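Long-range contacts in tubulin-specific chaperone, putative (Trypanosoma brucei, PDB 4B6M), which probably binds alpha-tubulin and microtubule plus ends as tubulin-binding cofactor B, a chaperone represented here by its CAP-Gly domain: residues D10-R15 / D72-G77; G17-S22 / V40-P45; V29-P34 / G51-T56. All coordinates share one frame; numbering follows the deposited sequence.

Contact 1 (D10-R15 / D72-G77); sequences DRCLCR and DQVEVG. With FMT (formic acid), chain E; FMT (formic acid), chain F.
Leu13 and Glu75 sit opposite each other as the hydrogen-bonded pair at the middle of an antiparallel strand pairing, flanked by the non-hydrogen-bonded pairs Cys12-Val76 and Cys14-Val74. The backbone does most of the work. Leu13 N donates to Glu75 O at 3.0 Å and Glu75 N returns a bond to Leu13 O at 2.9 Å, while Gly77 N to Arg11 O and Arg15 N to Gln73 O extend the pattern at the two ends. Between these bonds the CA-H groups of Cys12, Cys14 and Val76 lean on the same carbonyl oxygens.

The apolar contacts gather on the face that carries Cys12, Cys14 and Val74. Val74 spreads its two methyls over the two cysteines: CG1, anti to the backbone N (chi1 -178°), lies 3.7 Å from Cys12 CB, and CG2 approaches Cys14 SG at 4.1 Å. Val38, Val40 and Leu69 of other strands pack against this face. At one end, both methyls of Val76 meet Asp10 OD2, whose polar partner is His7 N.

Waters bridge the two segments at either end. One accepts from Arg11 N and donates to Gly77 O; another accepts from Arg15 NE and donates to Asp72 O, a carbonyl that also lies at the edge of the guanidinium and takes a weak 3.4 Å bond from Arg15 NH2. Val76 N, turned from strand 11-14, donates to a formic acid oxygen, O1, at 2.8 Å and 174°.

This chemistry implies an edge strand: 74-76 borders the five-stranded SH3-like sheet, and its outward N-H at Val76 can still donate to an outside acceptor, here a formic acid probably from the crystallisation liquor.

Contact 2 (G17-S22 / V40-P45); sequences GDRLGS and VEFDEP. With FMT (formic acid), chain C.
Phe42 and Arg19 make the densest side-chain meeting here. Phe42 CZ lies over one face of the Arg19 guanidinium, 3.5 Å from NH1, the two planes 30° apart; the arginine chain bends at chi3 (-64°), which brings the group to the ring. Closer to the backbone, Arg19 CB touches the ring at CE1, 3.6 Å away. Leu20 O comes to the ring's edge, and Val40 CG1 lies over one face, so both strands touch the aromatic group. Gly21 stands opposite Phe42 with the two CA atoms 4.0 Å apart, and Glu41 O and Val40 CG1 crowd the side of its CA where a side chain would start. Asp43 OD2, salt-bridged to Arg11, touches Leu20 CG and CD2, both at 3.3 Å.

Strands 19-26 and 36-42 form a beta hairpin of the SH3-like CAP-Gly sheet. Ser22 and Glu41 are a hydrogen-bonded pair of it, joined by Glu41 N to Ser22 O at 2.8 Å and by Ser22 N to Glu41 O at 2.9 Å. Beyond Phe42 the chain leaves the strand, and Asp43 N still reaches Leu20 O at 3.0 Å.

Toward solvent the contact thins. A water donates to Leu20 O and accepts from Glu44 N. The terminal nitrogens of Arg19 clasp a formic acid, probably from the crystallisation liquor, NH1 to O2 and NH2 to O1, each at 2.9 Å; NH1 also bonds Val46 O, and NH2 Arg15 O.

Contact 3 (V29-P34 / G51-T56); sequences VASLKP and GTVKGT
Val53 pushes its two methyls against the turn at Val29-Leu32 and overlaps three of its side chains. CG1, anti to the backbone N (chi1 -179°), runs between Ser31 and Leu32, 3.3 Å from Ser31 OG and 3.8 Å from Leu32 CD2. CG2 lies 3.9 Å from Leu32 CG and 4.0 Å from Val29 CG1, and the Val53 side chain as a whole crosses those of Leu32 and Val29 at a slant. Phe68 also packs on Leu32 and Val53, and Trp37 on Val29 and Leu32.

Two polar links adjoin this apolar patch. Lys54 bends at chi3 and chi4 so that its ammonium group comes back to the neighbouring turn, where NZ donates to Ser31 O at 2.8 Å, in the carbonyl plane. On the serine side chain, OG shares a water with Val53 O; the water donates to the carbonyl at 2.8 Å.

Each partner is itself a tight turn: Val29-Leu32 is a type I turn closed by Leu32 N to Val29 O, and Val53-Thr56 a type I' turn in which Val53 and Thr56 exchange two backbone bonds. The second is the two-residue turn of a short beta hairpin, which docks onto the loop leading into strand 36-42 of the CAP-Gly domain.

How the contacts relate
From the N terminus, strand 11-14 enters first, and contact 1 closes the longest loop by pairing it with strand 74-76 near the other end of the domain. Contacts 2 and 3 are both nested within that loop. Contact 2 joins strands 19-26 and 36-42; contact 3 begins in the loop between those strands and ends in the small hairpin after them, so the two cross along the chain. Contacts 1 and 2 touch, sharing one sheet through neighbouring strands 11-14 and 19-26, with a probable hydrogen bond from Cys14 N to Arg19 O. Contact 3 lies on the opposite side of the chain's centre from both, about 20 Å from contact 1 between centres, and ties peripheral turns together.

Contact 1 (D10-R15 / D72-G77)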
loop_
_atom_site.group_PDB
_atom_site.type_symbol
_atom_site.label_atom_id
_atom_site.label_comp_id
_atom_site.label_asym_id
_atom_site.label_seq_id
_atom_site.Cartn_x
_atom_site.Cartn_y
_atom_site.Cartn_z
ATOM N N ASP A 10 1.733 6.203 7.504
ATOM C CA ASP A 10 1.815 5.083 8.459
ATOM C C ASP A 10 2.724 3.967 7.953
ATOM O O ASP A 10 2.745 3.685 6.750
ATOM C CB ASP A 10 0.438 4.464 8.721
ATOM C CG ASP A 10 -0.380 5.261 9.691
ATOM O OD1 ASP A 10 0.174 6.185 10.332
ATOM O OD2 ASP A 10 -1.584 4.956 9.804
ATOM N N ARG A 11 3.463 3.322 8.856
ATOM C CA ARG A 11 4.160 2.087 8.512
ATOM C C ARG A 11 3.258 0.896 8.761
ATOM O O ARG A 11 2.402 0.926 9.669
ATOM C CB ARG A 11 5.481 1.957 9.295
ATOM C CG ARG A 11 6.492 3.037 8.882
ATOM C CD ARG A 11 7.117 2.706 7.522
ATOM N NE ARG A 11 7.944 1.510 7.614
ATOM C CZ ARG A 11 8.573 0.939 6.594
ATOM N NH1 ARG A 11 8.439 1.441 5.365
ATOM N NH2 ARG A 11 9.308 -0.158 6.794
ATOM N N CYS A 12 3.444 -0.161 7.984
ATOM C CA CYS A 12 2.527 -1.298 8.023
ATOM C C CYS A 12 3.130 -2.629 7.623
ATOM O O CYS A 12 4.151 -2.680 6.920
ATOM C CB CYS A 12 1.275 -0.972 7.182
ATOM S SG CYS A 12 1.620 -0.688 5.410
ATOM N N LEU A 13 2.490 -3.702 8.080
ATOM C CA LEU A 13 2.704 -5.033 7.558
ATOM C C LEU A 13 1.399 -5.430 6.924
ATOM O O LEU A 13 0.335 -5.288 7.547
ATOM C CB LEU A 13 3.016 -6.045 8.670
ATOM C CG LEU A 13 4.389 -6.027 9.340
ATOM C CD1 LEU A 13 4.406 -7.065 10.472
ATOM C CD2 LEU A 13 5.517 -6.295 8.364
ATOM N N CYS A 14 1.489 -5.938 5.711
ATOM C CA CYS A 14 0.323 -6.226 4.885
ATOM C C CYS A 14 0.224 -7.684 4.507
ATOM O O CYS A 14 1.201 -8.301 4.090
ATOM C CB CYS A 14 0.401 -5.431 3.587
ATOM S SG CYS A 14 0.419 -3.654 3.806
ATOM N N ARG A 15 -0.986 -8.235 4.603
ATOM C CA ARG A 15 -1.271 -9.554 4.064
ATOM C C ARG A 15 -1.375 -9.535 2.541
ATOM O O ARG A 15 -1.671 -8.462 1.992
ATOM C CB ARG A 15 -2.613 -10.049 4.630
ATOM C CG ARG A 15 -2.552 -10.374 6.102
ATOM C CD ARG A 15 -3.749 -11.214 6.484
ATOM N NE ARG A 15 -4.940 -10.384 6.492
ATOM C CZ ARG A 15 -6.185 -10.855 6.540
ATOM N NH1 ARG A 15 -6.428 -12.162 6.615
ATOM N NH2 ARG A 15 -7.197 -9.999 6.550
ATOM N N ASP A 72 -8.565 -4.125 5.766
ATOM C CA ASP A 72 -8.416 -5.292 6.627
ATOM C C ASP A 72 -7.094 -6.018 6.407
ATOM O O ASP A 72 -6.652 -6.761 7.288
ATOM C CB ASP A 72 -9.604 -6.244 6.506
ATOM C CG ASP A 72 -10.833 -5.740 7.236
ATOM O OD1 ASP A 72 -10.711 -5.129 8.322
ATOM O OD2 ASP A 72 -11.939 -5.970 6.726
ATOM N N GLN A 73 -6.449 -5.757 5.268
ATOM C CA GLN A 73 -5.165 -6.367 4.932
ATOM C C GLN A 73 -3.978 -5.630 5.463
ATOM O O GLN A 73 -2.835 -6.099 5.359
ATOM C CB GLN A 73 -5.000 -6.409 3.442
ATOM C CG GLN A 73 -5.908 -7.391 2.803
ATOM C CD GLN A 73 -5.715 -7.323 1.352
ATOM O OE1 GLN A 73 -6.003 -6.292 0.757
ATOM N NE2 GLN A 73 -5.169 -8.389 0.762
ATOM N N VAL A 74 -4.224 -4.469 6.049
ATOM C CA VAL A 74 -3.160 -3.552 6.477
ATOM C C VAL A 74 -3.106 -3.451 7.995
ATOM O O VAL A 74 -4.053 -2.963 8.644
ATOM C CB VAL A 74 -3.370 -2.160 5.845
ATOM C CG1 VAL A 74 -2.260 -1.192 6.225
ATOM C CG2 VAL A 74 -3.467 -2.312 4.338
ATOM N N GLU A 75 -1.982 -3.898 8.558
ATOM C CA GLU A 75 -1.720 -3.695 9.980
ATOM C C GLU A 75 -0.782 -2.509 10.181
ATOM O O GLU A 75 0.400 -2.594 9.844
ATOM C CB GLU A 75 -1.119 -4.958 10.609
ATOM C CG GLU A 75 -0.719 -4.764 12.077
ATOM C CD GLU A 75 0.013 -5.962 12.664
ATOM O OE1 GLU A 75 -0.074 -7.073 12.125
ATOM O OE2 GLU A 75 0.696 -5.783 13.694
ATOM N N VAL A 76 -1.312 -1.411 10.697
ATOM C CA VAL A 76 -0.496 -0.233 11.047
ATOM C C VAL A 76 0.267 -0.530 12.343
ATOM O O VAL A 76 -0.286 -1.086 13.301
ATOM C CB VAL A 76 -1.341 1.056 11.156
ATOM C CG1 VAL A 76 -0.532 2.207 11.727
ATOM C CG2 VAL A 76 -1.895 1.433 9.783
ATOM N N GLY A 77 1.549 -0.189 12.355
ATOM C CA GLY A 77 2.343 -0.381 13.561
ATOM C C GLY A 77 3.675 0.320 13.462
ATOM O O GLY A 77 3.964 1.010 12.486
HETATM C C FMT E . -3.955 -1.369 12.567
HETATM O O1 FMT E . -4.089 -1.303 11.325
HETATM O O2 FMT E . -3.341 -2.261 13.202
HETATM C C FMT F . -6.059 -7.114 -2.083
HETATM O O1 FMT F . -6.817 -6.355 -1.449
HETATM O O2 FMT F . -5.382 -8.047 -1.575
HETATM O O HOH W 1 3.286 3.627 11.703
HETATM O O HOH W 2 -1.390 -7.560 7.899
HETATM O O HOH W 3 -4.127 -7.951 8.027
#

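Contact 2 (G17-S22 / V40-P45)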
loop_
_atom_site.group_PDB
_atom_site.type_symbol
_atom_site.label_atom_id
_atom_site.label_comp_id
_atom_site.label_asym_id
_atom_site.label_seq_id
_atom_site.Cartn_x
_atom_site.Cartn_y
_atom_site.Cartn_z
ATOM N N GLY A 17 1.345 -12.482 3.804
ATOM C CA GLY A 17 2.784 -12.722 3.930
ATOM C C GLY A 17 3.659 -11.665 4.585
ATOM O O GLY A 17 4.875 -11.640 4.340
ATOM N N ASP A 18 3.036 -10.814 5.402
ATOM C CA ASP A 18 3.709 -9.802 6.222
ATOM C C ASP A 18 4.651 -8.938 5.407
ATOM O O ASP A 18 5.870 -8.879 5.634
ATOM C CB ASP A 18 4.425 -10.438 7.446
ATOM C CG ASP A 18 3.448 -11.032 8.442
ATOM O OD1 ASP A 18 2.380 -10.427 8.660
ATOM O OD2 ASP A 18 3.734 -12.104 9.004
ATOM N N ARG A 19 4.062 -8.262 4.440
ATOM C CA ARG A 19 4.834 -7.430 3.548
ATOM C C ARG A 19 4.972 -6.039 4.144
ATOM O O ARG A 19 3.993 -5.356 4.479
ATOM C CB ARG A 19 4.183 -7.410 2.173
ATOM C CG ARG A 19 4.115 -8.769 1.497
ATOM C CD ARG A 19 3.352 -8.715 0.181
ATOM N NE ARG A 19 1.944 -8.365 0.378
ATOM C CZ ARG A 19 1.216 -7.730 -0.540
ATOM N NH1 ARG A 19 1.778 -7.369 -1.698
ATOM N NH2 ARG A 19 -0.065 -7.465 -0.307
ATOM N N LEU A 20 6.221 -5.620 4.318
ATOM C CA LEU A 20 6.518 -4.378 4.995
ATOM C C LEU A 20 6.396 -3.152 4.082
ATOM O O LEU A 20 6.897 -3.174 2.966
ATOM C CB LEU A 20 7.959 -4.491 5.480
ATOM C CG LEU A 20 8.500 -3.339 6.274
ATOM C CD1 LEU A 20 7.608 -3.070 7.469
ATOM C CD2 LEU A 20 9.915 -3.750 6.725
ATOM N N GLY A 21 5.741 -2.085 4.538
ATOM C CA GLY A 21 5.707 -0.853 3.698
ATOM C C GLY A 21 5.184 0.418 4.345
ATOM O O GLY A 21 5.032 0.496 5.562
ATOM N N SER A 22 4.923 1.424 3.512
ATOM C CA SER A 22 4.438 2.725 3.959
ATOM C C SER A 22 3.141 3.023 3.250
ATOM O O SER A 22 3.055 2.841 2.028
ATOM C CB SER A 22 5.449 3.813 3.586
ATOM O OG SER A 22 6.668 3.602 4.295
ATOM N N VAL A 40 -0.221 1.231 -0.842
ATOM C CA VAL A 40 0.991 0.973 -0.051
ATOM C C VAL A 40 2.209 0.941 -0.956
ATOM O O VAL A 40 2.166 0.357 -2.044
ATOM C CB VAL A 40 0.886 -0.363 0.725
ATOM C CG1 VAL A 40 2.208 -0.698 1.402
ATOM C CG2 VAL A 40 -0.228 -0.313 1.756
ATOM N N GLU A 41 3.299 1.572 -0.511
ATOM C CA GLU A 41 4.586 1.369 -1.151
ATOM C C GLU A 41 5.402 0.423 -0.284
ATOM O O GLU A 41 5.754 0.736 0.872
ATOM C CB GLU A 41 5.328 2.687 -1.329
ATOM C CG GLU A 41 6.688 2.488 -1.952
ATOM C CD GLU A 41 7.431 3.793 -2.162
ATOM O OE1 GLU A 41 6.866 4.871 -1.863
ATOM O OE2 GLU A 41 8.580 3.719 -2.609
ATOM N N PHE A 42 5.707 -0.740 -0.836
ATOM C CA PHE A 42 6.474 -1.738 -0.114
ATOM C C PHE A 42 7.957 -1.428 -0.127
ATOM O O PHE A 42 8.461 -0.746 -1.035
ATOM C CB PHE A 42 6.189 -3.126 -0.683
ATOM C CG PHE A 42 4.757 -3.532 -0.531
ATOM C CD1 PHE A 42 4.290 -3.930 0.714
ATOM C CD2 PHE A 42 3.866 -3.479 -1.601
ATOM C CE1 PHE A 42 2.966 -4.277 0.897
ATOM C CE2 PHE A 42 2.535 -3.852 -1.430
ATOM C CZ PHE A 42 2.081 -4.240 -0.171
ATOM N N ASP A 43 8.648 -1.930 0.898
ATOM C CA ASP A 43 10.082 -1.782 0.966
ATOM C C ASP A 43 10.790 -2.633 -0.074
ATOM O O ASP A 43 11.820 -2.216 -0.624
ATOM C CB ASP A 43 10.579 -2.169 2.349
ATOM C CG ASP A 43 10.189 -1.177 3.424
ATOM O OD1 ASP A 43 9.447 -0.207 3.169
ATOM O OD2 ASP A 43 10.619 -1.392 4.580
ATOM N N GLU A 44 10.224 -3.807 -0.349
ATOM C CA GLU A 44 10.754 -4.813 -1.253
ATOM C C GLU A 44 9.801 -4.937 -2.447
ATOM O O GLU A 44 8.642 -4.524 -2.359
ATOM C CB GLU A 44 10.903 -6.142 -0.500
ATOM C CG GLU A 44 11.795 -5.930 0.722
ATOM C CD GLU A 44 12.378 -7.184 1.369
ATOM O OE1 GLU A 44 12.339 -8.265 0.771
ATOM O OE2 GLU A 44 12.933 -7.042 2.481
ATOM N N PRO A 45 10.286 -5.479 -3.561
ATOM C CA PRO A 45 9.432 -5.469 -4.751
ATOM C C PRO A 45 8.392 -6.610 -4.759
ATOM O O PRO A 45 8.387 -7.493 -5.631
ATOM C CB PRO A 45 10.439 -5.537 -5.907
ATOM C CG PRO A 45 11.645 -6.195 -5.295
ATOM C CD PRO A 45 11.704 -5.687 -3.891
HETATM C C FMT C . -0.873 -5.781 -3.424
HETATM O O1 FMT C . -1.508 -6.403 -2.555
HETATM O O2 FMT C . 0.324 -5.778 -3.563
HETATM O O HOH W 4 8.191 -5.140 1.542
#

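Contact 3 (V29-P34 / G51-T56)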
loop_
_atom_site.group_PDB
_atom_site.type_symbol
_atom_site.label_atom_id
_atom_site.label_comp_id
_atom_site.label_asym_id
_atom_site.label_seq_id
_atom_site.Cartn_x
_atom_site.Cartn_y
_atom_site.Cartn_z
ATOM N N VAL A 29 -11.538 4.374 -4.836
ATOM C CA VAL A 29 -10.989 4.277 -6.196
ATOM C C VAL A 29 -11.993 3.534 -7.088
ATOM O O VAL A 29 -12.054 2.288 -7.088
ATOM C CB VAL A 29 -9.649 3.513 -6.241
ATOM C CG1 VAL A 29 -9.041 3.570 -7.640
ATOM C CG2 VAL A 29 -8.666 4.051 -5.195
ATOM N N ALA A 30 -12.753 4.297 -7.867
ATOM C CA ALA A 30 -13.872 3.733 -8.647
ATOM C C ALA A 30 -13.474 2.694 -9.700
ATOM O O ALA A 30 -14.204 1.731 -9.955
ATOM C CB ALA A 30 -14.679 4.843 -9.281
ATOM N N SER A 31 -12.311 2.889 -10.307
ATOM C CA SER A 31 -11.815 1.966 -11.304
ATOM C C SER A 31 -11.264 0.648 -10.744
ATOM O O SER A 31 -10.809 -0.215 -11.508
ATOM C CB SER A 31 -10.765 2.665 -12.164
ATOM O OG SER A 31 -9.878 3.393 -11.335
ATOM N N LEU A 32 -11.295 0.494 -9.421
ATOM C CA LEU A 32 -10.991 -0.802 -8.831
ATOM C C LEU A 32 -12.312 -1.523 -8.516
ATOM O O LEU A 32 -12.985 -2.027 -9.431
ATOM C CB LEU A 32 -10.054 -0.667 -7.616
ATOM C CG LEU A 32 -8.576 -0.379 -7.927
ATOM C CD1 LEU A 32 -7.807 -0.205 -6.623
ATOM C CD2 LEU A 32 -7.954 -1.461 -8.807
ATOM N N LYS A 33 -12.665 -1.595 -7.236
ATOM C CA LYS A 33 -13.972 -2.062 -6.787
ATOM C C LYS A 33 -14.489 -1.039 -5.788
ATOM O O LYS A 33 -13.703 -0.224 -5.290
ATOM C CB LYS A 33 -13.838 -3.428 -6.101
ATOM C CG LYS A 33 -13.246 -4.518 -6.999
ATOM C CD LYS A 33 -13.389 -5.908 -6.384
ATOM C CE LYS A 33 -12.526 -6.084 -5.147
ATOM N NZ LYS A 33 -12.838 -7.397 -4.509
ATOM N N PRO A 34 -15.798 -1.090 -5.449
ATOM C CA PRO A 34 -16.348 -0.088 -4.497
ATOM C C PRO A 34 -15.731 -0.179 -3.095
ATOM O O PRO A 34 -15.098 -1.179 -2.760
ATOM C CB PRO A 34 -17.845 -0.443 -4.445
ATOM C CG PRO A 34 -18.096 -1.178 -5.723
ATOM C CD PRO A 34 -16.857 -1.992 -5.938
ATOM N N GLY A 51 1.326 1.592 -8.244
ATOM C CA GLY A 51 0.595 2.806 -7.816
ATOM C C GLY A 51 -0.396 3.369 -8.815
ATOM O O GLY A 51 -1.022 4.426 -8.578
ATOM N N THR A 52 -0.589 2.660 -9.912
ATOM C CA THR A 52 -1.562 3.063 -10.934
ATOM C C THR A 52 -2.747 2.094 -11.002
ATOM O O THR A 52 -2.652 0.950 -10.518
ATOM C CB THR A 52 -0.917 3.145 -12.326
ATOM O OG1 THR A 52 -0.587 1.828 -12.780
ATOM C CG2 THR A 52 0.332 3.998 -12.314
ATOM N N VAL A 53 -3.848 2.555 -11.604
ATOM C CA VAL A 53 -5.031 1.741 -11.906
ATOM C C VAL A 53 -5.406 1.905 -13.378
ATOM O O VAL A 53 -5.742 3.016 -13.813
ATOM C CB VAL A 53 -6.264 2.109 -11.042
ATOM C CG1 VAL A 53 -7.416 1.186 -11.416
ATOM C CG2 VAL A 53 -5.929 1.979 -9.559
ATOM N N LYS A 54 -5.332 0.811 -14.133
ATOM C CA LYS A 54 -5.477 0.837 -15.603
ATOM C C LYS A 54 -4.706 1.998 -16.262
ATOM O O LYS A 54 -5.203 2.647 -17.206
ATOM C CB LYS A 54 -6.949 0.837 -15.997
ATOM C CG LYS A 54 -7.581 -0.542 -15.951
ATOM C CD LYS A 54 -9.076 -0.465 -16.196
ATOM C CE LYS A 54 -9.818 -0.074 -14.928
ATOM N NZ LYS A 54 -9.772 -1.159 -13.901
ATOM N N GLY A 55 -3.492 2.226 -15.769
ATOM C CA GLY A 55 -2.612 3.282 -16.253
ATOM C C GLY A 55 -2.672 4.606 -15.522
ATOM O O GLY A 55 -1.720 5.375 -15.552
ATOM N N THR A 56 -3.791 4.892 -14.873
ATOM C CA THR A 56 -3.953 6.179 -14.197
ATOM C C THR A 56 -3.276 6.184 -12.828
ATOM O O THR A 56 -3.562 5.332 -11.983
ATOM C CB THR A 56 -5.445 6.583 -14.104
ATOM O OG1 THR A 56 -6.005 6.646 -15.434
ATOM C CG2 THR A 56 -5.593 7.906 -13.408
HETATM O O HOH W 5 -8.290 4.090 -13.603
#